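Uncharacterized peptidase Lmo0363 (PDB 3L4E) probably acts as a serine-type peptidase of the S51 (peptidase E-like) family, hydrolysing peptide bonds. Local coordinates at residues K3-T8 and L151-F156; S37-V42 and G87-F92; I130-T135 and D155-P160; Y162-F167 and I187-A192. All blocks are in the same frame, centred on the assembly; numbering follows the deposited sequence.

Interactions 1, 3 and 4 touch one another, and interaction 2 joins them through interaction 3, its centre about 20 Å from that of interaction 1. Interactions 1 and 3 share Asp155 and Phe156 and meet where Leu7 CD1 lies 3.7 Å from Thr158 OG1. Interaction 3 joins interaction 4 through Leu159 O and Ile187 N, 3.1 Å apart and probably hydrogen-bonded. Phe91 of interaction 2 packs on interaction 3, its CE2 3.6 Å from Ile133 CG2. Around the probable active site, the side chain of Pro160 is about 4 Å from those of both Ser120 and His161, Gly87 about 4 Å from that of Ser120, and the side chain of Asn189 about 3 Å from His161's.

Interaction 1. Residues K3-T8 and L151-F156; sequences KNLFLT and LNLVDF
Leu5 meets Val154 at the apolar centre of this contact, where strand 4-8 of the central mixed sheet is covered by the loop leading into strand 157-159. The sheet, with helices around it, is consistent with the glutaminase-I-like alpha/beta fold, and strand 4-8 runs between strands 115-119 and 191-196. Leu5 and Leu7, alternate residues of the strand, and Lys3 just before it, all point toward 151-156. The side chains of Leu5 and Val154 run antiparallel past one another, with Leu5 CD1 4.2 Å from Val154 CG1. The same methyl also lies 4.3 Å from Leu153 CB, making it the shared neighbour of two loop residues.

Further along the strand, Leu7 CD1 reaches Phe156 CE1 at 4.3 Å, an oblique approach to the ring. That ring is held from within its own loop as well: Val154 CG2 sits 3.7 Å above the plane, over the centre of one face. Tyr185 and Ile195 add to the surroundings of Phe156, while Leu107 and Ile110 of helix 102-111 pack against Leu153.

At the polar edge the Lys3 chain leaves the backbone extended, then bends at its third torsion (chi3 -60°) to bring its ammonium group to the carbonyl of Leu153. Lys3 CE passes 3.2 Å from Leu153 O, and Lys3 NZ donates to that oxygen at 2.8 Å, approaching almost head-on with a C=O...N angle of 167°.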
# COMPACT_ATOMS: atom_id res chain seq x y z
N LYS A 3 -7.28 7.84 11.15
CA LYS A 3 -6.19 7.25 10.39
C LYS A 3 -5.98 5.79 10.79
O LYS A 3 -5.30 5.49 11.77
CB LYS A 3 -4.90 8.05 10.60
CG LYS A 3 -3.83 7.77 9.55
CD LYS A 3 -2.47 8.26 10.01
CE LYS A 3 -2.45 9.74 10.29
NZ LYS A 3 -1.14 10.11 10.89
N ASN A 4 -6.58 4.90 10.02
CA ASN A 4 -6.49 3.46 10.26
C ASN A 4 -5.75 2.82 9.10
O ASN A 4 -6.30 2.71 8.00
CB ASN A 4 -7.89 2.86 10.39
CG ASN A 4 -8.67 3.44 11.55
OD1 ASN A 4 -8.46 3.08 12.70
ND2 ASN A 4 -9.57 4.37 11.24
N LEU A 5 -4.50 2.42 9.33
CA LEU A 5 -3.65 1.89 8.27
C LEU A 5 -3.00 0.60 8.72
O LEU A 5 -2.61 0.48 9.89
CB LEU A 5 -2.54 2.88 7.91
CG LEU A 5 -2.85 4.38 7.87
CD1 LEU A 5 -1.57 5.17 7.62
CD2 LEU A 5 -3.89 4.68 6.81
N PHE A 6 -2.87 -0.34 7.80
CA PHE A 6 -2.10 -1.56 8.03
C PHE A 6 -1.07 -1.62 6.91
O PHE A 6 -1.44 -1.75 5.75
CB PHE A 6 -3.04 -2.76 7.95
CG PHE A 6 -2.38 -4.09 8.15
CD1 PHE A 6 -2.28 -4.65 9.42
CD2 PHE A 6 -1.86 -4.80 7.07
CE1 PHE A 6 -1.69 -5.90 9.62
CE2 PHE A 6 -1.26 -6.05 7.26
CZ PHE A 6 -1.18 -6.59 8.53
N LEU A 7 0.21 -1.48 7.26
CA LEU A 7 1.27 -1.44 6.25
C LEU A 7 2.11 -2.71 6.30
O LEU A 7 2.44 -3.21 7.38
CB LEU A 7 2.16 -0.20 6.44
CG LEU A 7 1.42 1.13 6.56
CD1 LEU A 7 2.40 2.32 6.72
CD2 LEU A 7 0.52 1.34 5.35
N THR A 8 2.46 -3.24 5.13
CA THR A 8 3.13 -4.53 5.05
C THR A 8 4.07 -4.56 3.84
O THR A 8 3.90 -3.77 2.91
CB THR A 8 2.07 -5.67 4.96
OG1 THR A 8 2.71 -6.93 4.76
CG2 THR A 8 1.11 -5.43 3.80
N LEU A 151 1.19 10.62 -0.29
CA LEU A 151 -0.01 10.84 0.54
C LEU A 151 0.31 11.58 1.83
O LEU A 151 -0.55 12.27 2.38
CB LEU A 151 -0.73 9.52 0.85
CG LEU A 151 -1.20 8.69 -0.34
CD1 LEU A 151 -1.84 7.39 0.16
CD2 LEU A 151 -2.18 9.47 -1.20
N ASN A 152 1.53 11.42 2.32
CA ASN A 152 1.96 12.17 3.50
C ASN A 152 1.03 11.89 4.68
O ASN A 152 0.70 12.80 5.45
CB ASN A 152 1.99 13.67 3.17
CG ASN A 152 2.75 14.47 4.20
OD1 ASN A 152 3.63 13.96 4.89
ND2 ASN A 152 2.41 15.75 4.31
N LEU A 153 0.61 10.64 4.81
CA LEU A 153 -0.25 10.22 5.91
C LEU A 153 0.54 10.07 7.20
O LEU A 153 0.01 10.27 8.29
CB LEU A 153 -0.92 8.89 5.59
CG LEU A 153 -2.14 8.95 4.68
CD1 LEU A 153 -2.32 7.64 3.95
CD2 LEU A 153 -3.37 9.32 5.48
N VAL A 154 1.81 9.69 7.07
CA VAL A 154 2.68 9.53 8.22
C VAL A 154 3.97 10.28 7.95
O VAL A 154 4.35 10.52 6.81
CB VAL A 154 2.98 8.05 8.52
CG1 VAL A 154 1.72 7.33 9.01
CG2 VAL A 154 3.57 7.35 7.30
N ASP A 155 4.65 10.66 9.02
CA ASP A 155 5.88 11.43 8.87
C ASP A 155 7.02 10.52 8.45
O ASP A 155 8.05 10.99 7.96
CB ASP A 155 6.21 12.17 10.17
CG ASP A 155 5.20 13.25 10.51
OD1 ASP A 155 4.39 13.62 9.62
OD2 ASP A 155 5.21 13.74 11.66
N PHE A 156 6.84 9.22 8.63
CA PHE A 156 7.92 8.27 8.32
C PHE A 156 7.85 7.66 6.92
O PHE A 156 6.79 7.67 6.27
CB PHE A 156 8.03 7.19 9.40
CG PHE A 156 6.80 6.33 9.56
CD1 PHE A 156 6.59 5.22 8.75
CD2 PHE A 156 5.85 6.62 10.53
CE1 PHE A 156 5.47 4.42 8.91
CE2 PHE A 156 4.72 5.82 10.69
CZ PHE A 156 4.53 4.73 9.87

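Interaction 2. Residues S37-V42 and G87-F92; sequences STVEEV and GGNTFF. With SO4 (sulfate ion), chain C.
Here a loop packs on the N-terminal end of a helix: Val39 and its neighbours, between strand 29-33 and helix 44-55, meet Asn89 and Phe92 at the beginning of helix 90-100. Its clearest element is a CH-pi contact, with Val39 CG1 3.7 Å from the Phe92 ring centroid and only 5° off the ring normal. While CG1 covers the ring face, Val39 CG2 lies between Asn89 CB, 3.6 Å away, and the root of the Phe92 side chain. Thr38 OG1, which bonds to Thr35 O, comes obliquely to the same ring.

The nearest CA atoms are those of Ser37 and Gly88, 4.0 Å apart. Asn89 is the N-cap: its CG lies opposite the backbone N (chi1 -173°), and OD1 receives Phe92 N at 2.9 Å with an N-H...O angle of 162°. The amide nitrogen, Asn89 ND2, donates to sulfate O4 at 2.9 Å and also to Ser138 O.

Glu40 OE2 is 2.6 Å from that oxygen of the sulfate, which probably comes from the crystallisation liquor. Two normally anionic groups this near suggest that in this crystal Glu40 may be protonated, with Lys141, a long and weak ion-pair partner, perhaps offsetting part of the repulsion.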
# COMPACT_ATOMS: atom_id res chain seq x y z
N SER A 37 1.13 -2.98 -9.85
CA SER A 37 1.63 -4.24 -10.39
C SER A 37 1.50 -4.36 -11.91
O SER A 37 2.09 -5.25 -12.52
CB SER A 37 0.91 -5.42 -9.74
OG SER A 37 -0.38 -5.59 -10.31
N THR A 38 0.71 -3.48 -12.52
CA THR A 38 0.36 -3.66 -13.93
C THR A 38 1.51 -3.37 -14.90
O THR A 38 1.44 -3.70 -16.08
CB THR A 38 -0.88 -2.83 -14.33
OG1 THR A 38 -0.60 -1.43 -14.18
CG2 THR A 38 -2.09 -3.23 -13.48
N VAL A 39 2.57 -2.74 -14.39
CA VAL A 39 3.75 -2.46 -15.21
C VAL A 39 4.92 -3.35 -14.78
O VAL A 39 6.04 -3.19 -15.26
CB VAL A 39 4.16 -0.98 -15.12
CG1 VAL A 39 3.08 -0.09 -15.73
CG2 VAL A 39 4.45 -0.58 -13.67
N GLU A 40 4.65 -4.28 -13.88
CA GLU A 40 5.68 -5.18 -13.36
C GLU A 40 5.63 -6.51 -14.08
O GLU A 40 4.57 -6.95 -14.54
CB GLU A 40 5.48 -5.41 -11.86
CG GLU A 40 5.55 -4.15 -11.04
CD GLU A 40 6.94 -3.55 -11.02
OE1 GLU A 40 7.70 -3.86 -10.09
OE2 GLU A 40 7.27 -2.79 -11.96
N GLU A 41 6.78 -7.17 -14.14
CA GLU A 41 6.92 -8.40 -14.91
C GLU A 41 6.79 -9.68 -14.08
O GLU A 41 6.55 -10.75 -14.63
CB GLU A 41 8.24 -8.37 -15.68
CG GLU A 41 8.29 -7.20 -16.66
CD GLU A 41 9.54 -7.16 -17.49
OE1 GLU A 41 10.63 -7.00 -16.92
OE2 GLU A 41 9.42 -7.29 -18.73
N VAL A 42 6.94 -9.56 -12.76
CA VAL A 42 6.76 -10.70 -11.87
C VAL A 42 5.83 -10.28 -10.73
O VAL A 42 6.18 -9.41 -9.93
CB VAL A 42 8.10 -11.19 -11.30
CG1 VAL A 42 7.89 -12.37 -10.36
CG2 VAL A 42 9.06 -11.55 -12.45
N GLY A 87 1.42 -4.32 -3.98
CA GLY A 87 2.77 -3.92 -4.37
C GLY A 87 2.90 -3.72 -5.87
O GLY A 87 1.96 -3.93 -6.63
N GLY A 88 4.08 -3.29 -6.29
CA GLY A 88 4.37 -3.07 -7.70
C GLY A 88 5.30 -1.88 -7.82
O GLY A 88 6.10 -1.61 -6.93
N ASN A 89 5.19 -1.15 -8.93
CA ASN A 89 6.02 0.03 -9.13
C ASN A 89 5.40 1.24 -8.44
O ASN A 89 4.32 1.70 -8.83
CB ASN A 89 6.23 0.30 -10.62
CG ASN A 89 7.22 1.41 -10.86
OD1 ASN A 89 6.92 2.58 -10.62
ND2 ASN A 89 8.41 1.05 -11.34
N THR A 90 6.08 1.74 -7.41
CA THR A 90 5.54 2.84 -6.62
C THR A 90 5.33 4.10 -7.45
O THR A 90 4.37 4.83 -7.24
CB THR A 90 6.43 3.20 -5.40
OG1 THR A 90 6.76 2.01 -4.69
CG2 THR A 90 5.70 4.17 -4.45
N PHE A 91 6.23 4.37 -8.39
CA PHE A 91 6.13 5.58 -9.19
C PHE A 91 4.92 5.54 -10.13
O PHE A 91 4.19 6.52 -10.24
CB PHE A 91 7.43 5.87 -9.94
CG PHE A 91 8.58 6.12 -9.02
CD1 PHE A 91 8.85 7.39 -8.55
CD2 PHE A 91 9.38 5.06 -8.60
CE1 PHE A 91 9.90 7.61 -7.68
CE2 PHE A 91 10.44 5.28 -7.73
CZ PHE A 91 10.69 6.56 -7.27
N PHE A 92 4.69 4.41 -10.76
CA PHE A 92 3.52 4.28 -11.62
C PHE A 92 2.23 4.42 -10.81
O PHE A 92 1.29 5.11 -11.23
CB PHE A 92 3.52 2.96 -12.39
CG PHE A 92 2.38 2.83 -13.34
CD1 PHE A 92 2.35 3.60 -14.50
CD2 PHE A 92 1.33 1.97 -13.08
CE1 PHE A 92 1.29 3.51 -15.38
CE2 PHE A 92 0.27 1.87 -13.95
CZ PHE A 92 0.25 2.64 -15.11
S SO4 C . 10.64 -2.05 -11.86
O1 SO4 C . 10.64 -1.33 -13.13
O2 SO4 C . 10.58 -3.48 -12.11
O3 SO4 C . 11.86 -1.72 -11.14
O4 SO4 C . 9.48 -1.64 -11.07

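Interaction 3. Residues I130-T135 and D155-P160; sequences IAYIQT and DFSTLP
A short 3-10 turn carrying Tyr132 and Ile133 lies against strand 157-159; the nearest CA atoms, of Ile133 and Leu159, are 7.8 Å apart. Within the turn, Ile133 N bonds to Ile130 O at 3.0 Å.

Tyr132 CG is wedged between its own backbone N and carbonyl carbon (chi1 70°), a setting from which the ring extends across to the strand. One ring face receives Ser157 CB, 3.8 Å from the centroid and 26° off the normal, a CH-pi contact displaced toward the rim. Beyond the ring, Tyr132 OH donates to Thr158 O at 2.7 Å, the hydroxyl standing somewhat out of the carbonyl plane with a C=O...O angle of 129°.

Ile133 extends the apolar part of the contact. Its CD1 meets Leu159 CD1 at 3.9 Å and points end-on at Pro160 CD, 4.2 Å away; Val124 of helix 121-124 touches both Ile133 and Pro160.

Ser157 and Leu159 pair by backbone bonds with Gln183, Tyr185 and Ile187, in and beside strand 184-186, whereas Thr158 O is used by the tyrosine. The phenol group of a buried residue is thus satisfied by main chain, and bond and face contact together fix the ring's position beside the strand that leads to His161.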
# COMPACT_ATOMS: atom_id res chain seq x y z
N ILE A 130 8.30 9.80 -2.21
CA ILE A 130 8.76 8.45 -2.55
C ILE A 130 10.11 8.40 -3.27
O ILE A 130 10.50 7.35 -3.77
CB ILE A 130 7.71 7.67 -3.37
CG1 ILE A 130 7.50 8.33 -4.75
CG2 ILE A 130 6.40 7.61 -2.62
CD1 ILE A 130 6.65 7.49 -5.70
N ALA A 131 10.83 9.51 -3.31
CA ALA A 131 12.11 9.53 -4.00
C ALA A 131 13.04 8.43 -3.49
O ALA A 131 13.78 7.83 -4.27
CB ALA A 131 12.78 10.90 -3.89
N TYR A 132 12.99 8.15 -2.19
CA TYR A 132 13.89 7.19 -1.57
C TYR A 132 13.76 5.77 -2.11
O TYR A 132 14.65 4.94 -1.90
CB TYR A 132 13.71 7.19 -0.04
CG TYR A 132 12.39 6.60 0.44
CD1 TYR A 132 12.31 5.28 0.89
CD2 TYR A 132 11.23 7.37 0.47
CE1 TYR A 132 11.11 4.75 1.34
CE2 TYR A 132 10.03 6.84 0.91
CZ TYR A 132 9.98 5.53 1.35
OH TYR A 132 8.78 5.02 1.80
N ILE A 133 12.65 5.48 -2.79
CA ILE A 133 12.40 4.12 -3.26
C ILE A 133 12.91 3.89 -4.70
O ILE A 133 12.78 2.79 -5.23
CB ILE A 133 10.89 3.73 -3.13
CG1 ILE A 133 10.73 2.24 -2.81
CG2 ILE A 133 10.10 4.12 -4.37
CD1 ILE A 133 11.29 1.84 -1.47
N GLN A 134 13.53 4.91 -5.30
CA GLN A 134 13.91 4.84 -6.71
C GLN A 134 14.96 3.79 -7.08
O GLN A 134 15.08 3.42 -8.25
CB GLN A 134 14.34 6.21 -7.24
CG GLN A 134 15.58 6.78 -6.57
CD GLN A 134 15.78 8.23 -6.93
OE1 GLN A 134 15.71 9.11 -6.07
NE2 GLN A 134 16.02 8.50 -8.21
N THR A 135 15.73 3.31 -6.11
CA THR A 135 16.67 2.22 -6.39
C THR A 135 16.00 0.85 -6.34
O THR A 135 16.58 -0.15 -6.77
CB THR A 135 17.93 2.24 -5.47
OG1 THR A 135 17.53 2.22 -4.10
CG2 THR A 135 18.78 3.48 -5.73
N ASP A 155 4.65 10.66 9.02
CA ASP A 155 5.88 11.43 8.87
C ASP A 155 7.02 10.52 8.45
O ASP A 155 8.05 10.99 7.96
CB ASP A 155 6.21 12.17 10.17
CG ASP A 155 5.20 13.25 10.51
OD1 ASP A 155 4.39 13.62 9.62
OD2 ASP A 155 5.21 13.74 11.66
N PHE A 156 6.84 9.22 8.63
CA PHE A 156 7.92 8.27 8.32
C PHE A 156 7.85 7.66 6.92
O PHE A 156 6.79 7.67 6.27
CB PHE A 156 8.03 7.19 9.40
CG PHE A 156 6.80 6.33 9.56
CD1 PHE A 156 6.59 5.22 8.75
CD2 PHE A 156 5.85 6.62 10.53
CE1 PHE A 156 5.47 4.42 8.91
CE2 PHE A 156 4.72 5.82 10.69
CZ PHE A 156 4.53 4.73 9.87
N SER A 157 8.99 7.14 6.47
CA SER A 157 9.12 6.57 5.13
C SER A 157 9.32 5.06 5.18
O SER A 157 10.44 4.57 5.41
CB SER A 157 10.30 7.22 4.39
OG SER A 157 10.11 8.62 4.29
N THR A 158 8.24 4.32 4.96
CA THR A 158 8.27 2.87 5.08
C THR A 158 9.18 2.25 4.03
O THR A 158 9.08 2.57 2.85
CB THR A 158 6.86 2.28 4.98
OG1 THR A 158 6.02 2.89 5.97
CG2 THR A 158 6.89 0.77 5.20
N LEU A 159 10.07 1.37 4.48
CA LEU A 159 11.01 0.69 3.58
C LEU A 159 10.74 -0.81 3.62
O LEU A 159 11.15 -1.49 4.55
CB LEU A 159 12.44 1.00 4.00
CG LEU A 159 13.54 0.41 3.12
CD1 LEU A 159 13.39 0.89 1.68
CD2 LEU A 159 14.89 0.79 3.68
N PRO A 160 10.05 -1.33 2.60
CA PRO A 160 9.62 -2.73 2.66
C PRO A 160 10.71 -3.70 2.22
O PRO A 160 11.71 -3.30 1.59
CB PRO A 160 8.44 -2.77 1.68
CG PRO A 160 8.79 -1.73 0.66
CD PRO A 160 9.54 -0.64 1.40

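Interaction 4. Residues Y162-F167 and I187-A192; sequences YNNTPF and ISNHEA. With SO4 (sulfate ion), chain B.
Ile187 begins the contact: its carbonyl O accepts Tyr162 N at 3.0 Å, tying the residue that follows His161 to the residue just after strand 184-186. Ser188 comes next, with CA and CB both 3.1 Å from Asn164 OD1. Its OG is tucked between its own N and carbonyl carbon (chi1 63°), which directs it to a bound sulfate. The Ser188 OG to sulfate O4 spacing of 2.5 Å is very short, and its exact value is doubtful.

Asn189 meets Asn164 both through its backbone and through its amide. Its backbone N donates to Asn164 OD1 at 2.7 Å, arriving from above the amide plane. The two asparagine amides also lie nearly parallel, their planes 10° apart, in a stack that brings Asn189 OD1 to 3.5 Å from Asn164 CG. Water 1 joins Asn189 OD1 to Thr165 O, while Asn189 ND2 donates to His161 ND1.

His190 turns its ring edge to the sulfate, ND1 donating to O1 at 2.7 Å in a nearly straight bond (170°). Asn164 ND2 adds long bonds, the one to O1 weak, and Arg204 NH1 also bonds to the anion. Glu191 then closes the run: its OE1 accepts Ser188 N at 2.8 Å through the anti side of the carboxylate, and its backbone N bonds to Ser188 O.

Residues 188-191 therefore form a type I beta turn leading into strand 191-196. With Asn164 and Arg204, the turn holds a sulfate that is probably a crystallisation component, while its second residue, Asn189, lies against His161, by similarity the histidine of the charge relay system.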
# COMPACT_ATOMS: atom_id res chain seq x y z
N TYR A 162 12.81 -5.07 4.13
CA TYR A 162 14.07 -4.65 4.76
C TYR A 162 14.98 -5.81 5.13
O TYR A 162 14.57 -6.74 5.83
CB TYR A 162 13.84 -3.77 5.99
CG TYR A 162 15.14 -3.32 6.64
CD1 TYR A 162 15.90 -2.30 6.08
CD2 TYR A 162 15.61 -3.91 7.81
CE1 TYR A 162 17.09 -1.89 6.66
CE2 TYR A 162 16.80 -3.51 8.40
CZ TYR A 162 17.54 -2.49 7.82
OH TYR A 162 18.73 -2.09 8.39
N ASN A 163 16.22 -5.74 4.66
CA ASN A 163 17.22 -6.79 4.89
C ASN A 163 16.69 -8.16 4.47
O ASN A 163 17.14 -9.19 4.97
CB ASN A 163 17.68 -6.80 6.34
CG ASN A 163 19.07 -7.37 6.51
OD1 ASN A 163 19.90 -7.30 5.59
ND2 ASN A 163 19.34 -7.95 7.67
N ASN A 164 15.72 -8.15 3.56
CA ASN A 164 15.17 -9.37 2.96
C ASN A 164 15.68 -9.54 1.54
O ASN A 164 15.46 -8.68 0.69
CB ASN A 164 13.64 -9.31 2.90
CG ASN A 164 12.98 -9.56 4.24
OD1 ASN A 164 12.32 -8.68 4.79
ND2 ASN A 164 13.14 -10.77 4.76
N THR A 165 16.33 -10.66 1.27
CA THR A 165 16.68 -11.03 -0.09
C THR A 165 15.40 -11.00 -0.92
O THR A 165 14.34 -11.37 -0.41
CB THR A 165 17.31 -12.44 -0.13
OG1 THR A 165 18.40 -12.51 0.80
CG2 THR A 165 17.81 -12.79 -1.52
N PRO A 166 15.47 -10.55 -2.19
CA PRO A 166 16.62 -10.04 -2.94
C PRO A 166 16.76 -8.52 -2.87
O PRO A 166 17.16 -7.90 -3.85
CB PRO A 166 16.29 -10.42 -4.39
CG PRO A 166 14.97 -11.17 -4.34
CD PRO A 166 14.32 -10.76 -3.08
N PHE A 167 16.43 -7.93 -1.72
CA PHE A 167 16.52 -6.49 -1.56
C PHE A 167 17.48 -6.12 -0.44
O PHE A 167 17.37 -5.05 0.15
CB PHE A 167 15.13 -5.90 -1.26
CG PHE A 167 14.10 -6.21 -2.31
CD1 PHE A 167 14.07 -5.50 -3.50
CD2 PHE A 167 13.16 -7.21 -2.10
CE1 PHE A 167 13.13 -5.78 -4.46
CE2 PHE A 167 12.22 -7.50 -3.07
CZ PHE A 167 12.20 -6.78 -4.25
N ILE A 187 10.71 -2.18 7.53
CA ILE A 187 9.94 -3.38 7.87
C ILE A 187 10.30 -4.54 6.95
O ILE A 187 10.42 -4.38 5.74
CB ILE A 187 8.40 -3.16 7.87
CG1 ILE A 187 7.91 -2.60 6.53
CG2 ILE A 187 7.98 -2.29 9.05
CD1 ILE A 187 6.39 -2.64 6.34
N SER A 188 10.48 -5.72 7.54
CA SER A 188 10.80 -6.93 6.80
C SER A 188 9.54 -7.59 6.24
O SER A 188 8.42 -7.11 6.45
CB SER A 188 11.53 -7.92 7.70
OG SER A 188 10.70 -8.33 8.78
N ASN A 189 9.72 -8.69 5.51
CA ASN A 189 8.58 -9.40 4.92
C ASN A 189 7.57 -9.93 5.93
O ASN A 189 6.38 -10.05 5.62
CB ASN A 189 9.06 -10.54 4.03
CG ASN A 189 9.65 -10.06 2.73
OD1 ASN A 189 10.50 -10.73 2.13
ND2 ASN A 189 9.23 -8.88 2.28
N HIS A 190 8.02 -10.23 7.14
CA HIS A 190 7.10 -10.76 8.15
C HIS A 190 6.75 -9.76 9.24
O HIS A 190 6.29 -10.14 10.32
CB HIS A 190 7.62 -12.08 8.71
CG HIS A 190 7.66 -13.18 7.69
ND1 HIS A 190 8.72 -13.34 6.82
CD2 HIS A 190 6.77 -14.15 7.39
CE1 HIS A 190 8.48 -14.37 6.04
NE2 HIS A 190 7.31 -14.88 6.36
N GLU A 191 6.96 -8.48 8.95
CA GLU A 191 6.55 -7.40 9.84
C GLU A 191 5.39 -6.61 9.23
O GLU A 191 5.27 -6.49 8.01
CB GLU A 191 7.71 -6.43 10.11
CG GLU A 191 8.70 -6.89 11.19
CD GLU A 191 9.88 -5.93 11.34
OE1 GLU A 191 10.30 -5.34 10.33
OE2 GLU A 191 10.39 -5.78 12.48
N ALA A 192 4.53 -6.08 10.09
CA ALA A 192 3.49 -5.16 9.65
C ALA A 192 3.49 -3.97 10.61
O ALA A 192 3.95 -4.09 11.74
CB ALA A 192 2.13 -5.85 9.63
S SO4 B . 11.61 -11.63 8.25
O1 SO4 B . 10.87 -11.69 7.00
O2 SO4 B . 11.71 -12.97 8.83
O3 SO4 B . 12.95 -11.09 8.01
O4 SO4 B . 10.91 -10.75 9.19
O HOH W 1 11.72 -9.80 -0.57